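Local coordinates for RNA-binding protein RMD9, mitochondrial (Saccharomyces cerevisiae S288C, PDB 7A9X) that binds the dodecamer motif in the 3'-UTRs of mitochondrial mRNAs as a pentatricopeptide repeat protein and takes part in the processing or stability of these transcripts, at residues W331-F337 with I370-Y375; F383-Q387 with I419-I423; L446-D450 with W491-K495. One frame throughout, in Å; residues are numbered along the deposited sequence.

Interaction 1. Residues W331-F337 with I370-Y375; sequences WKAQNDF and IFFENY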
loop_
_atom_site.group_PDB
_atom_site.type_symbol
_atom_site.label_atom_id
_atom_site.label_comp_id
_atom_site.label_asym_id
_atom_site.label_seq_id
_atom_site.Cartn_x
_atom_site.Cartn_y
_atom_site.Cartn_z
ATOM N N TRP A 331 -14.424 13.858 4.046
ATOM C CA TRP A 331 -13.684 15.110 4.162
ATOM C C TRP A 331 -13.824 15.956 2.902
ATOM O O TRP A 331 -13.989 17.180 2.984
ATOM C CB TRP A 331 -12.215 14.815 4.463
ATOM C CG TRP A 331 -11.371 16.033 4.702
ATOM C CD1 TRP A 331 -10.269 16.419 3.995
ATOM C CD2 TRP A 331 -11.563 17.025 5.717
ATOM N NE1 TRP A 331 -9.759 17.587 4.511
ATOM C CE2 TRP A 331 -10.537 17.980 5.569
ATOM C CE3 TRP A 331 -12.499 17.195 6.743
ATOM C CZ2 TRP A 331 -10.423 19.089 6.404
ATOM C CZ3 TRP A 331 -12.385 18.298 7.571
ATOM C CH2 TRP A 331 -11.355 19.230 7.397
ATOM N N LYS A 332 -13.768 15.325 1.727
ATOM C CA LYS A 332 -13.901 16.081 0.485
ATOM C C LYS A 332 -15.306 16.644 0.308
ATOM O O LYS A 332 -15.465 17.753 -0.214
ATOM C CB LYS A 332 -13.530 15.203 -0.710
ATOM C CG LYS A 332 -12.071 14.778 -0.727
ATOM C CD LYS A 332 -11.830 13.663 -1.730
ATOM C CE LYS A 332 -10.429 13.090 -1.580
ATOM N NZ LYS A 332 -10.220 11.890 -2.435
ATOM N N ALA A 333 -16.329 15.915 0.748
ATOM C CA ALA A 333 -17.702 16.313 0.475
ATOM C C ALA A 333 -18.318 17.174 1.568
ATOM O O ALA A 333 -19.136 18.052 1.266
ATOM C CB ALA A 333 -18.574 15.076 0.257
ATOM N N GLN A 334 -17.946 16.952 2.828
ATOM C CA GLN A 334 -18.608 17.599 3.950
ATOM C C GLN A 334 -17.736 18.575 4.723
ATOM O O GLN A 334 -18.286 19.459 5.387
ATOM C CB GLN A 334 -19.148 16.547 4.932
ATOM C CG GLN A 334 -20.208 15.637 4.340
ATOM C CD GLN A 334 -20.742 14.649 5.351
ATOM O OE1 GLN A 334 -20.190 14.505 6.441
ATOM N NE2 GLN A 334 -21.824 13.962 5.001
ATOM N N ASN A 335 -16.408 18.439 4.666
ATOM C CA ASN A 335 -15.492 19.292 5.427
ATOM C C ASN A 335 -15.798 19.234 6.924
ATOM O O ASN A 335 -15.541 20.184 7.667
ATOM C CB ASN A 335 -15.533 20.735 4.911
ATOM C CG ASN A 335 -14.374 21.572 5.410
ATOM O OD1 ASN A 335 -13.220 21.326 5.060
ATOM N ND2 ASN A 335 -14.678 22.578 6.223
ATOM N N ASP A 336 -16.351 18.113 7.374
ATOM C CA ASP A 336 -16.799 17.929 8.752
ATOM C C ASP A 336 -15.789 17.024 9.453
ATOM O O ASP A 336 -15.819 15.801 9.286
ATOM C CB ASP A 336 -18.208 17.341 8.779
ATOM C CG ASP A 336 -18.741 17.144 10.187
ATOM O OD1 ASP A 336 -18.052 17.530 11.155
ATOM O OD2 ASP A 336 -19.858 16.602 10.323
ATOM N N PHE A 337 -14.903 17.629 10.247
ATOM C CA PHE A 337 -13.879 16.841 10.923
ATOM C C PHE A 337 -14.485 15.924 11.977
ATOM O O PHE A 337 -14.002 14.804 12.182
ATOM C CB PHE A 337 -12.832 17.751 11.561
ATOM C CG PHE A 337 -11.823 17.005 12.380
ATOM C CD1 PHE A 337 -10.794 16.309 11.765
ATOM C CD2 PHE A 337 -11.917 16.973 13.763
ATOM C CE1 PHE A 337 -9.869 15.608 12.512
ATOM C CE2 PHE A 337 -10.998 16.274 14.517
ATOM C CZ PHE A 337 -9.970 15.590 13.891
ATOM N N ILE A 370 -5.922 14.380 7.498
ATOM C CA ILE A 370 -7.125 15.202 7.576
ATOM C C ILE A 370 -7.080 16.100 8.809
ATOM O O ILE A 370 -7.502 17.261 8.758
ATOM C CB ILE A 370 -8.375 14.302 7.563
ATOM C CG1 ILE A 370 -8.431 13.504 6.257
ATOM C CG2 ILE A 370 -9.638 15.129 7.750
ATOM C CD1 ILE A 370 -9.469 12.401 6.252
ATOM N N PHE A 371 -6.557 15.588 9.927
ATOM C CA PHE A 371 -6.493 16.385 11.151
ATOM C C PHE A 371 -5.703 17.670 10.931
ATOM O O PHE A 371 -6.203 18.775 11.170
ATOM C CB PHE A 371 -5.877 15.572 12.293
ATOM C CG PHE A 371 -5.732 16.350 13.577
ATOM C CD1 PHE A 371 -4.588 17.094 13.838
ATOM C CD2 PHE A 371 -6.747 16.349 14.518
ATOM C CE1 PHE A 371 -4.463 17.818 15.015
ATOM C CE2 PHE A 371 -6.627 17.068 15.697
ATOM C CZ PHE A 371 -5.487 17.803 15.945
ATOM N N PHE A 372 -4.456 17.542 10.476
ATOM C CA PHE A 372 -3.595 18.711 10.358
ATOM C C PHE A 372 -3.938 19.587 9.159
ATOM O O PHE A 372 -3.434 20.712 9.077
ATOM C CB PHE A 372 -2.132 18.271 10.323
ATOM C CG PHE A 372 -1.632 17.766 11.651
ATOM C CD1 PHE A 372 -1.171 18.649 12.613
ATOM C CD2 PHE A 372 -1.647 16.413 11.946
ATOM C CE1 PHE A 372 -0.724 18.192 13.838
ATOM C CE2 PHE A 372 -1.197 15.950 13.167
ATOM C CZ PHE A 372 -0.733 16.842 14.115
ATOM N N GLU A 373 -4.778 19.116 8.237
ATOM C CA GLU A 373 -5.359 20.036 7.268
ATOM C C GLU A 373 -6.455 20.875 7.912
ATOM O O GLU A 373 -6.579 22.070 7.623
ATOM C CB GLU A 373 -5.911 19.276 6.063
ATOM C CG GLU A 373 -4.845 18.685 5.162
ATOM C CD GLU A 373 -5.431 18.022 3.935
ATOM O OE1 GLU A 373 -6.653 18.158 3.715
ATOM O OE2 GLU A 373 -4.670 17.365 3.194
ATOM N N ASN A 374 -7.242 20.263 8.797
ATOM C CA ASN A 374 -8.303 20.990 9.485
ATOM C C ASN A 374 -7.726 22.019 10.452
ATOM O O ASN A 374 -8.158 23.177 10.473
ATOM C CB ASN A 374 -9.212 19.999 10.216
ATOM C CG ASN A 374 -10.415 20.668 10.847
ATOM O OD1 ASN A 374 -11.336 21.088 10.150
ATOM N ND2 ASN A 374 -10.418 20.760 12.173
ATOM N N TYR A 375 -6.739 21.620 11.253
ATOM C CA TYR A 375 -6.117 22.508 12.233
ATOM C C TYR A 375 -4.839 23.147 11.704
ATOM O O TYR A 375 -3.895 23.389 12.461
ATOM C CB TYR A 375 -5.851 21.750 13.529
ATOM C CG TYR A 375 -7.114 21.392 14.280
ATOM C CD1 TYR A 375 -7.816 22.360 14.996
ATOM C CD2 TYR A 375 -7.608 20.093 14.269
ATOM C CE1 TYR A 375 -8.972 22.043 15.682
ATOM C CE2 TYR A 375 -8.764 19.766 14.953
ATOM C CZ TYR A 375 -9.442 20.745 15.657
ATOM O OH TYR A 375 -10.594 20.426 16.339
#

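Interaction 2. Residues F383-Q387 with I419-I423; sequences FRKLQ and IIDFI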
loop_
_atom_site.group_PDB
_atom_site.type_symbol
_atom_site.label_atom_id
_atom_site.label_comp_id
_atom_site.label_asym_id
_atom_site.label_seq_id
_atom_site.Cartn_x
_atom_site.Cartn_y
_atom_site.Cartn_z
ATOM N N PHE A 383 -3.931 21.169 19.635
ATOM C CA PHE A 383 -3.179 20.451 20.660
ATOM C C PHE A 383 -4.105 19.865 21.717
ATOM O O PHE A 383 -3.872 18.754 22.207
ATOM C CB PHE A 383 -2.146 21.377 21.304
ATOM C CG PHE A 383 -1.307 20.711 22.362
ATOM C CD1 PHE A 383 -0.492 19.633 22.046
ATOM C CD2 PHE A 383 -1.321 21.174 23.668
ATOM C CE1 PHE A 383 0.285 19.022 23.019
ATOM C CE2 PHE A 383 -0.546 20.570 24.642
ATOM C CZ PHE A 383 0.257 19.492 24.318
ATOM N N ARG A 384 -5.162 20.595 22.081
ATOM C CA ARG A 384 -6.152 20.036 22.994
ATOM C C ARG A 384 -6.883 18.862 22.352
ATOM O O ARG A 384 -7.166 17.859 23.018
ATOM C CB ARG A 384 -7.134 21.123 23.436
ATOM C CG ARG A 384 -8.428 20.596 24.036
ATOM C CD ARG A 384 -9.140 21.646 24.883
ATOM N NE ARG A 384 -9.063 22.987 24.309
ATOM C CZ ARG A 384 -9.864 23.442 23.352
ATOM N NH1 ARG A 384 -9.717 24.680 22.900
ATOM N NH2 ARG A 384 -10.805 22.661 22.842
ATOM N N LYS A 385 -7.176 18.957 21.052
ATOM C CA LYS A 385 -7.837 17.850 20.369
ATOM C C LYS A 385 -6.920 16.640 20.248
ATOM O O LYS A 385 -7.389 15.500 20.330
ATOM C CB LYS A 385 -8.320 18.294 18.987
ATOM C CG LYS A 385 -9.337 17.358 18.347
ATOM C CD LYS A 385 -10.672 17.399 19.076
ATOM C CE LYS A 385 -11.708 16.517 18.391
ATOM N NZ LYS A 385 -13.053 16.633 19.026
ATOM N N LEU A 386 -5.616 16.864 20.058
ATOM C CA LEU A 386 -4.670 15.751 20.012
ATOM C C LEU A 386 -4.646 14.991 21.331
ATOM O O LEU A 386 -4.585 13.756 21.343
ATOM C CB LEU A 386 -3.269 16.257 19.668
ATOM C CG LEU A 386 -2.982 16.614 18.210
ATOM C CD1 LEU A 386 -1.596 17.220 18.082
ATOM C CD2 LEU A 386 -3.114 15.387 17.323
ATOM N N GLN A 387 -4.687 15.714 22.455
ATOM C CA GLN A 387 -4.697 15.055 23.758
ATOM C C GLN A 387 -5.930 14.178 23.921
ATOM O O GLN A 387 -5.850 13.078 24.479
ATOM C CB GLN A 387 -4.626 16.097 24.873
ATOM C CG GLN A 387 -3.317 16.864 24.922
ATOM C CD GLN A 387 -3.336 17.976 25.952
ATOM O OE1 GLN A 387 -4.400 18.451 26.349
ATOM N NE2 GLN A 387 -2.155 18.393 26.394
ATOM N N ILE A 419 5.481 20.847 20.078
ATOM C CA ILE A 419 4.847 19.609 19.646
ATOM C C ILE A 419 5.885 18.537 19.337
ATOM O O ILE A 419 5.591 17.339 19.441
ATOM C CB ILE A 419 3.925 19.875 18.439
ATOM C CG1 ILE A 419 2.925 18.730 18.268
ATOM C CG2 ILE A 419 4.733 20.095 17.164
ATOM C CD1 ILE A 419 1.970 18.586 19.431
ATOM N N ILE A 420 7.107 18.936 18.979
ATOM C CA ILE A 420 8.167 17.963 18.739
ATOM C C ILE A 420 8.607 17.329 20.052
ATOM O O ILE A 420 8.721 16.101 20.164
ATOM C CB ILE A 420 9.348 18.628 18.009
ATOM C CG1 ILE A 420 8.867 19.300 16.723
ATOM C CG2 ILE A 420 10.440 17.611 17.709
ATOM C CD1 ILE A 420 9.963 20.034 15.972
ATOM N N ASP A 421 8.862 18.159 21.069
ATOM C CA ASP A 421 9.232 17.643 22.379
ATOM C C ASP A 421 8.084 16.892 23.039
ATOM O O ASP A 421 8.329 15.988 23.845
ATOM C CB ASP A 421 9.702 18.790 23.280
ATOM C CG ASP A 421 10.882 19.544 22.699
ATOM O OD1 ASP A 421 11.701 18.921 21.997
ATOM O OD2 ASP A 421 10.983 20.764 22.936
ATOM N N PHE A 422 6.839 17.244 22.712
ATOM C CA PHE A 422 5.697 16.530 23.268
ATOM C C PHE A 422 5.634 15.102 22.737
ATOM O O PHE A 422 5.445 14.154 23.507
ATOM C CB PHE A 422 4.409 17.294 22.956
ATOM C CG PHE A 422 3.154 16.584 23.388
ATOM C CD1 PHE A 422 2.774 16.560 24.722
ATOM C CD2 PHE A 422 2.350 15.949 22.455
ATOM C CE1 PHE A 422 1.614 15.907 25.120
ATOM C CE2 PHE A 422 1.189 15.297 22.841
ATOM C CZ PHE A 422 0.819 15.273 24.174
ATOM N N ILE A 423 5.805 14.927 21.423
ATOM C CA ILE A 423 5.762 13.588 20.844
ATOM C C ILE A 423 6.969 12.773 21.287
ATOM O O ILE A 423 6.844 11.588 21.624
ATOM C CB ILE A 423 5.676 13.665 19.308
ATOM C CG1 ILE A 423 4.418 14.418 18.879
ATOM C CG2 ILE A 423 5.676 12.264 18.703
ATOM C CD1 ILE A 423 3.162 13.848 19.465
#

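Interaction 3. Residues L446-D450 with W491-K495; sequences LGSID and WSQSK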
loop_
_atom_site.group_PDB
_atom_site.type_symbol
_atom_site.label_atom_id
_atom_site.label_comp_id
_atom_site.label_asym_id
_atom_site.label_seq_id
_atom_site.Cartn_x
_atom_site.Cartn_y
_atom_site.Cartn_z
ATOM N N LEU A 446 13.292 18.986 12.766
ATOM C CA LEU A 446 14.069 20.188 13.032
ATOM C C LEU A 446 14.100 21.135 11.839
ATOM O O LEU A 446 14.341 22.332 12.022
ATOM C CB LEU A 446 15.490 19.808 13.445
ATOM C CG LEU A 446 15.594 18.954 14.714
ATOM C CD1 LEU A 446 17.047 18.680 15.060
ATOM C CD2 LEU A 446 14.880 19.626 15.876
ATOM N N GLY A 447 13.861 20.632 10.633
ATOM C CA GLY A 447 13.784 21.464 9.453
ATOM C C GLY A 447 12.531 22.303 9.322
ATOM O O GLY A 447 12.444 23.124 8.406
ATOM N N SER A 448 11.550 22.126 10.211
ATOM C CA SER A 448 10.324 22.908 10.184
ATOM C C SER A 448 10.252 23.968 11.272
ATOM O O SER A 448 9.266 24.712 11.319
ATOM C CB SER A 448 9.100 21.986 10.306
ATOM O OG SER A 448 8.978 21.142 9.169
ATOM N N ILE A 449 11.252 24.056 12.145
ATOM C CA ILE A 449 11.264 25.047 13.212
ATOM C C ILE A 449 12.551 25.849 13.120
ATOM O O ILE A 449 13.569 25.381 12.599
ATOM C CB ILE A 449 11.129 24.402 14.608
ATOM C CG1 ILE A 449 12.297 23.446 14.868
ATOM C CG2 ILE A 449 9.786 23.695 14.746
ATOM C CD1 ILE A 449 12.339 22.903 16.281
ATOM N N ASP A 450 12.495 27.077 13.629
ATOM C CA ASP A 450 13.685 27.907 13.733
ATOM C C ASP A 450 14.340 27.827 15.102
ATOM O O ASP A 450 15.546 28.073 15.212
ATOM C CB ASP A 450 13.342 29.367 13.415
ATOM C CG ASP A 450 12.766 29.536 12.027
ATOM O OD1 ASP A 450 12.690 28.527 11.294
ATOM O OD2 ASP A 450 12.388 30.671 11.669
ATOM N N TRP A 491 15.659 23.752 5.035
ATOM C CA TRP A 491 15.375 24.885 5.911
ATOM C C TRP A 491 16.109 26.136 5.445
ATOM O O TRP A 491 15.530 27.228 5.422
ATOM C CB TRP A 491 15.753 24.538 7.352
ATOM C CG TRP A 491 15.560 25.668 8.331
ATOM C CD1 TRP A 491 14.444 25.929 9.078
ATOM C CD2 TRP A 491 16.514 26.680 8.668
ATOM N NE1 TRP A 491 14.647 27.044 9.856
ATOM C CE2 TRP A 491 15.909 27.524 9.622
ATOM C CE3 TRP A 491 17.820 26.958 8.254
ATOM C CZ2 TRP A 491 16.568 28.625 10.169
ATOM C CZ3 TRP A 491 18.472 28.049 8.797
ATOM C CH2 TRP A 491 17.845 28.869 9.745
ATOM N N SER A 492 17.382 25.998 5.061
ATOM C CA SER A 492 18.138 27.150 4.583
ATOM C C SER A 492 17.565 27.680 3.274
ATOM O O SER A 492 17.391 28.894 3.114
ATOM C CB SER A 492 19.611 26.780 4.412
ATOM O OG SER A 492 20.152 26.261 5.615
ATOM N N GLN A 493 17.268 26.787 2.326
ATOM C CA GLN A 493 16.618 27.217 1.093
ATOM C C GLN A 493 15.273 27.872 1.375
ATOM O O GLN A 493 14.906 28.846 0.706
ATOM C CB GLN A 493 16.444 26.026 0.147
ATOM C CG GLN A 493 15.835 26.380 -1.208
ATOM C CD GLN A 493 16.776 27.191 -2.082
ATOM O OE1 GLN A 493 17.947 26.848 -2.238
ATOM N NE2 GLN A 493 16.265 28.276 -2.657
ATOM N N SER A 494 14.533 27.365 2.363
ATOM C CA SER A 494 13.238 27.951 2.699
ATOM C C SER A 494 13.394 29.383 3.197
ATOM O O SER A 494 12.696 30.291 2.731
ATOM C CB SER A 494 12.526 27.093 3.744
ATOM O OG SER A 494 11.355 27.741 4.211
ATOM N N LYS A 495 14.308 29.607 4.144
ATOM C CA LYS A 495 14.487 30.955 4.676
ATOM C C LYS A 495 15.100 31.888 3.641
ATOM O O LYS A 495 14.827 33.094 3.658
ATOM C CB LYS A 495 15.345 30.916 5.940
ATOM C CG LYS A 495 14.689 30.180 7.099
ATOM C CD LYS A 495 13.314 30.755 7.405
ATOM C CE LYS A 495 12.554 29.876 8.386
ATOM N NZ LYS A 495 11.176 30.384 8.637
#

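Interaction 1. Residues W331-F337 with I370-Y375
Trp331 and Phe337 face the last turn of helix 357-374 from the two ends of a turn, with Trp331 CA 7.4 Å from Ile370 CA and Phe337 CA 7.1 Å from Asn374 CA. Between them helix 320-334 runs out, Asn335 takes positive phi, and Asp336 N-caps helix 337-351, weakly bonding the backbone N of His339 through OD1. This is the tight turn of a helical hairpin, and it packs on the following hairpin where helix 357-374 ends.

The indole of Trp331 offers a broad apolar face, which suits the branched side chain of Ile370. CG2 of Ile370 sits 3.6 Å from the centroid of the five-membered ring, a CH-pi contact. Asn335 OD1 lies over the opposite face, toward the rim. CG of Trp331 lies anti to the backbone N (chi1 -176°), which carries the indole across to the neighbouring helix. At the ring edge, NE1 donates a hydrogen bond to Glu373 OE1 at 3.3 Å, and Asn374 OD1 approaches CH2, its amide plane steep to the indole. Deeper in, Phe337 joins an aromatic cluster. The edge of Tyr375 points toward the face of Phe337 with centroids 5.7 Å apart. Phe371 meets the same ring obliquely, Phe337 CZ lying 3.4 Å from Phe371 CD2. The amide of Asn374 runs nearly parallel to the Phe337 ring plane and touches Phe337 CB.

The chemistry is graded: Phe337 and Phe371 are buried, Tyr375 is partly exposed, and indole and carboxylate pair nearer the surface, NE1 meeting Glu373 OE1 18° out of the indole plane while the ring face rests on Ile370.

Interaction 2. Residues F383-Q387 with I419-I423
Phe383 presents its ring edge to Phe422, whose ring receives CE1 of Phe383 over the centre of one face. The planes stand at 80° and the centroids are 4.9 Å apart, a T-shaped (edge-to-face) pair. It joins two successive helical hairpins of the pentatricopeptide repeat array: helix 379-396 falls within the range assigned to PPR6 and helix 417-429 within that of PPR7. The short helical segments run nearly parallel, at 11°, as equivalent helices of adjoining repeats do.

Their axes come no closer than 12.9 Å, so long side chains have to bridge the gap, and phenylalanine is well suited to it. The two rings reach in from opposite directions, each with CG anti to its backbone N. Perpendicular rings set C-H groups carrying slight positive charge against a pi face, a favourable arrangement that needs no hydrogen bond, and none crosses between the two segments.

One turn earlier than Phe422, Ile419 sends its CD1 methyl to the Phe383 ring, which it meets obliquely, 3.7 Å from CD1 of that ring. The slim ethyl branch suits a place between an aromatic ring and a leucine, since the same methyl also touches Leu386. Both aliphatic residues are buried and lie against Trp414, while Leu386 also packs on Phe368, Phe371 and Phe372 of helix 357-374.

Toward the exposed side, Gln387 lays the methylene part of its chain obliquely beside the Phe422 ring. On the inner side, Leu386 and Ile419 cross at about a right angle, with Leu386 CD1 4.0 Å from Ile419 CD1.

Interaction 3. Residues L446-D450 with W491-K495
Asp450 and Trp491 make the central bond here: NE1 of Trp491 donates to Asp450 OD1 at 2.8 Å, nearly straight at 164°. The acceptor lies close to the indole plane, but the N-H comes from above the carboxylate plane, 45° out of it; the two planes are nearly perpendicular. The second oxygen, OD2, forms a salt bridge with Lys495 NZ at 3.3 Å, weak as a hydrogen bond. An aspartate suits this place since its two oxygens can serve an indole and an ammonium group together.

Trp491 and Lys495 are one helical turn apart, so both point toward the loop. Lys495 CG, anti to the carbonyl carbon (chi1 -65°), lies over one indole face toward its rim; the bend at chi2 turns the extended remainder to the carboxylate. At the ring edge Gly447 O lies 3.5 Å from Trp491 CD1. Gly447 CA is 5.2 Å from Trp491 CA, and glycine adds no bulk there.

Farther out, Arg540 makes a cation-pi contact with Trp491 and a hydrogen bond to Leu446 O, tying indole and loop together. The loop, in the range assigned to PPR8, links helices 436-445 and 454-470; Ile449 packs on helix 417-429, so the loop lies between that helix and helix 489-502.

Overall arrangement
The three contacts follow one another along the chain toward its C-terminal end. Interactions 1 and 2 are partly buried and join neighbouring repeats as assigned, PPR5 to PPR6 and PPR6 to PPR7, whereas interaction 3 is a surface contact between the PPR8 range and a helix beyond it. Interactions 1 and 2 share a hairpin: helices 357-374 and 379-396 are consecutive, and Phe371 CZ touches Leu386 CG at 3.6 Å. Interaction 2 meets interaction 3 through Ile420 and Ile449. Aromatic packing dominates the first two, with one indole bond at the margin of interaction 1 and no hydrogen bond across interaction 2; interaction 3 relies on hydrogen bonding and charge.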